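Local coordinates for programmed cell death 6-interacting protein (PDB 5WA1) that works in endosomal sorting, multivesicular body biogenesis, membrane repair and cytokinesis, here as its Bro1 domain holding a peptide of the ESCRT-III protein CHMP4C, at residues Q175-H183 with L358-I368. Numbering follows the deposited sequence.
Sequences QFASGAFLH and LVKSTPVNVPI
Gln-175 takes hold of Lys-360 in a worked example of how an extended chain can be fastened across a helix of the largely helical Bro1 domain: the irregular segment 358-368, part of the region that interacts with the CHMP4 proteins, crosses the middle of helix 164-191, and its Leu-358 packs on an apolar side chain of the bound peptide. With CG anti to its own carbonyl carbon (chi1 -72°) and the chain extended beyond, Gln-175 reaches out to the crossing chain, and its OE1 accepts from the backbone N of Lys-360 at 2.9 Å. NE2 of the same amide turns back to Ala-171 O, so its rotation is fixed.

Two residues on, Thr-362 N donates almost straight to Gln-175 O (3.1 Å), from the face of that carbonyl opposite the helical donor Gly-179 N. Here the two backbones come nearest, at Gly-179 and Ser-361, and Gly-179, lacking a side chain, lets its CA lie 3.1 Å from Thr-362 O in a CA-H...O contact. Ser-361 OG donates to Ser-178 OG at 2.7 Å, and Ser-178 O is in turn hydrogen-bonded to Ser-209 OG of helix 202-226.

Toward the other end the contact becomes mostly a matter of packing. Val-364 divides its two methyls: CG1 rests against CA of Ala-180, while CG2 lies over one face of the His-183 imidazole in the manner of a CH-pi contact, though modelled too close for the detail to be trusted; His-183 ND1 is buried here without a partner. Ile-368 meets Phe-176 differently, its CD1 approaching the ring edge near the plane, 4.2 Å from CE1, and both side chains pack on Leu-90 of helix 83-97. A single water donates to Phe-176 O at 2.9 Å and to Thr-362 O at 2.8 Å.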
loop_
_atom_site.group_PDB
_atom_site.type_symbol
_atom_site.label_atom_id
_atom_site.label_comp_id
_atom_site.label_asym_id
_atom_site.label_seq_id
_atom_site.Cartn_x
_atom_site.Cartn_y
_atom_site.Cartn_z
ATOM N N GLN A 175 -0.978 -0.215 -5.451
ATOM C CA GLN A 175 -2.119 -1.085 -5.715
ATOM C C GLN A 175 -1.751 -2.552 -5.517
ATOM O O GLN A 175 -2.574 -3.343 -5.040
ATOM C CB GLN A 175 -2.653 -0.836 -7.121
ATOM C CG GLN A 175 -3.376 0.511 -7.236
ATOM C CD GLN A 175 -3.852 0.771 -8.644
ATOM O OE1 GLN A 175 -5.002 0.485 -8.990
ATOM N NE2 GLN A 175 -2.960 1.289 -9.477
ATOM N N PHE A 176 -0.525 -2.933 -5.880
ATOM C CA PHE A 176 -0.062 -4.281 -5.574
ATOM C C PHE A 176 -0.026 -4.514 -4.067
ATOM O O PHE A 176 -0.568 -5.508 -3.573
ATOM C CB PHE A 176 1.319 -4.532 -6.182
ATOM C CG PHE A 176 1.946 -5.802 -5.684
ATOM C CD1 PHE A 176 1.598 -7.015 -6.244
ATOM C CD2 PHE A 176 2.813 -5.789 -4.596
ATOM C CE1 PHE A 176 2.146 -8.212 -5.760
ATOM C CE2 PHE A 176 3.355 -6.970 -4.100
ATOM C CZ PHE A 176 3.021 -8.179 -4.689
ATOM N N ALA A 177 0.613 -3.607 -3.318
ATOM C CA ALA A 177 0.679 -3.767 -1.869
ATOM C C ALA A 177 -0.715 -3.844 -1.264
ATOM O O ALA A 177 -0.980 -4.689 -0.399
ATOM C CB ALA A 177 1.476 -2.623 -1.238
ATOM N N SER A 178 -1.632 -2.999 -1.739
ATOM C CA SER A 178 -3.005 -3.029 -1.245
ATOM C C SER A 178 -3.646 -4.390 -1.474
ATOM O O SER A 178 -4.312 -4.931 -0.583
ATOM C CB SER A 178 -3.835 -1.939 -1.926
ATOM O OG SER A 178 -5.188 -1.981 -1.464
ATOM N N GLY A 179 -3.475 -4.952 -2.674
ATOM C CA GLY A 179 -4.071 -6.244 -2.963
ATOM C C GLY A 179 -3.399 -7.382 -2.226
ATOM O O GLY A 179 -4.048 -8.378 -1.882
ATOM N N ALA A 180 -2.098 -7.259 -1.965
ATOM C CA ALA A 180 -1.398 -8.329 -1.265
ATOM C C ALA A 180 -1.732 -8.332 0.222
ATOM O O ALA A 180 -1.944 -9.400 0.802
ATOM C CB ALA A 180 0.112 -8.210 -1.481
ATOM N N PHE A 181 -1.785 -7.152 0.857
ATOM C CA PHE A 181 -2.252 -7.098 2.241
ATOM C C PHE A 181 -3.679 -7.612 2.343
ATOM O O PHE A 181 -4.033 -8.301 3.306
ATOM C CB PHE A 181 -2.170 -5.671 2.796
ATOM C CG PHE A 181 -0.769 -5.202 3.079
ATOM C CD1 PHE A 181 0.106 -5.975 3.825
ATOM C CD2 PHE A 181 -0.334 -3.964 2.603
ATOM C CE1 PHE A 181 1.401 -5.534 4.092
ATOM C CE2 PHE A 181 0.956 -3.519 2.858
ATOM C CZ PHE A 181 1.824 -4.297 3.609
ATOM N N LEU A 182 -4.510 -7.297 1.346
ATOM C CA LEU A 182 -5.897 -7.756 1.371
ATOM C C LEU A 182 -5.984 -9.264 1.182
ATOM O O LEU A 182 -6.839 -9.924 1.791
ATOM C CB LEU A 182 -6.706 -7.041 0.295
ATOM C CG LEU A 182 -8.193 -7.359 0.330
ATOM C CD1 LEU A 182 -8.783 -6.881 1.647
ATOM C CD2 LEU A 182 -8.890 -6.717 -0.847
ATOM N N HIS A 183 -5.125 -9.831 0.331
ATOM C CA HIS A 183 -5.090 -11.285 0.196
ATOM C C HIS A 183 -4.705 -11.948 1.512
ATOM O O HIS A 183 -5.265 -12.988 1.878
ATOM C CB HIS A 183 -4.122 -11.696 -0.914
ATOM C CG HIS A 183 -4.239 -13.136 -1.306
ATOM N ND1 HIS A 183 -3.270 -14.070 -1.008
ATOM C CD2 HIS A 183 -5.211 -13.801 -1.972
ATOM C CE1 HIS A 183 -3.642 -15.249 -1.472
ATOM N NE2 HIS A 183 -4.816 -15.115 -2.061
ATOM N N LEU A 358 -9.746 5.770 -9.146
ATOM C CA LEU A 358 -8.899 5.256 -10.212
ATOM C C LEU A 358 -8.102 4.029 -9.802
ATOM O O LEU A 358 -7.289 3.540 -10.594
ATOM C CB LEU A 358 -7.928 6.349 -10.680
ATOM C CG LEU A 358 -8.391 7.241 -11.836
ATOM C CD1 LEU A 358 -8.317 6.463 -13.130
ATOM C CD2 LEU A 358 -9.800 7.745 -11.613
ATOM N N VAL A 359 -8.304 3.517 -8.592
ATOM C CA VAL A 359 -7.426 2.489 -8.045
ATOM C C VAL A 359 -8.236 1.273 -7.630
ATOM O O VAL A 359 -9.430 1.364 -7.323
ATOM C CB VAL A 359 -6.607 3.037 -6.859
ATOM C CG1 VAL A 359 -5.677 4.138 -7.343
ATOM C CG2 VAL A 359 -7.536 3.565 -5.774
ATOM N N LYS A 360 -7.564 0.122 -7.629
ATOM C CA LYS A 360 -8.145 -1.150 -7.231
ATOM C C LYS A 360 -7.065 -1.950 -6.516
ATOM O O LYS A 360 -5.889 -1.869 -6.878
ATOM C CB LYS A 360 -8.674 -1.916 -8.455
ATOM C CG LYS A 360 -9.313 -3.262 -8.148
ATOM C CD LYS A 360 -10.614 -3.105 -7.375
ATOM C CE LYS A 360 -11.111 -4.445 -6.842
ATOM N NZ LYS A 360 -12.334 -4.296 -6.006
ATOM N N SER A 361 -7.455 -2.694 -5.480
ATOM C CA SER A 361 -6.529 -3.626 -4.848
ATOM C C SER A 361 -6.222 -4.753 -5.830
ATOM O O SER A 361 -7.131 -5.471 -6.253
ATOM C CB SER A 361 -7.121 -4.186 -3.554
ATOM O OG SER A 361 -7.370 -3.150 -2.609
ATOM N N THR A 362 -4.958 -4.883 -6.222
ATOM C CA THR A 362 -4.578 -5.855 -7.252
ATOM C C THR A 362 -4.675 -7.273 -6.702
ATOM O O THR A 362 -4.002 -7.589 -5.712
ATOM C CB THR A 362 -3.157 -5.583 -7.744
ATOM O OG1 THR A 362 -3.048 -4.211 -8.158
ATOM C CG2 THR A 362 -2.799 -6.497 -8.913
ATOM N N PRO A 363 -5.481 -8.150 -7.293
ATOM C CA PRO A 363 -5.544 -9.528 -6.799
ATOM C C PRO A 363 -4.223 -10.246 -7.025
ATOM O O PRO A 363 -3.490 -9.968 -7.977
ATOM C CB PRO A 363 -6.675 -10.158 -7.619
ATOM C CG PRO A 363 -6.778 -9.313 -8.843
ATOM C CD PRO A 363 -6.389 -7.919 -8.431
ATOM N N VAL A 364 -3.896 -11.155 -6.119
ATOM C CA VAL A 364 -2.689 -11.949 -6.282
ATOM C C VAL A 364 -3.062 -13.215 -7.052
ATOM O O VAL A 364 -3.934 -13.985 -6.636
ATOM C CB VAL A 364 -2.005 -12.241 -4.932
ATOM C CG1 VAL A 364 -1.992 -10.996 -4.074
ATOM C CG2 VAL A 364 -2.624 -13.398 -4.183
ATOM N N ASN A 365 -2.464 -13.373 -8.228
ATOM C CA ASN A 365 -2.720 -14.515 -9.104
ATOM C C ASN A 365 -1.359 -15.074 -9.484
ATOM O O ASN A 365 -0.686 -14.530 -10.366
ATOM C CB ASN A 365 -3.526 -14.124 -10.337
ATOM C CG ASN A 365 -4.924 -13.647 -9.993
ATOM O OD1 ASN A 365 -5.657 -14.310 -9.256
ATOM N ND2 ASN A 365 -5.301 -12.484 -10.524
ATOM N N VAL A 366 -0.951 -16.128 -8.791
ATOM C CA VAL A 366 0.282 -16.834 -9.095
ATOM C C VAL A 366 0.241 -17.311 -10.543
ATOM O O VAL A 366 -0.707 -17.985 -10.943
ATOM C CB VAL A 366 0.486 -17.999 -8.119
ATOM C CG1 VAL A 366 1.743 -18.784 -8.469
ATOM C CG2 VAL A 366 0.544 -17.476 -6.692
ATOM N N PRO A 367 1.274 -16.970 -11.333
ATOM C CA PRO A 367 2.501 -16.279 -10.913
ATOM C C PRO A 367 2.401 -14.753 -10.818
ATOM O O PRO A 367 1.917 -14.096 -11.748
ATOM C CB PRO A 367 3.497 -16.674 -12.006
ATOM C CG PRO A 367 2.647 -16.799 -13.227
ATOM C CD PRO A 367 1.325 -17.353 -12.757
ATOM N N ILE A 368 2.862 -14.191 -9.694
ATOM C CA ILE A 368 2.963 -12.736 -9.578
ATOM C C ILE A 368 4.347 -12.222 -9.953
ATOM O O ILE A 368 4.521 -11.005 -10.114
ATOM C CB ILE A 368 2.589 -12.227 -8.167
ATOM C CG1 ILE A 368 3.522 -12.778 -7.081
ATOM C CG2 ILE A 368 1.140 -12.560 -7.838
ATOM C CD1 ILE A 368 3.135 -12.304 -5.663
HETATM O O HOH W 1 -1.217 -7.843 -5.188
#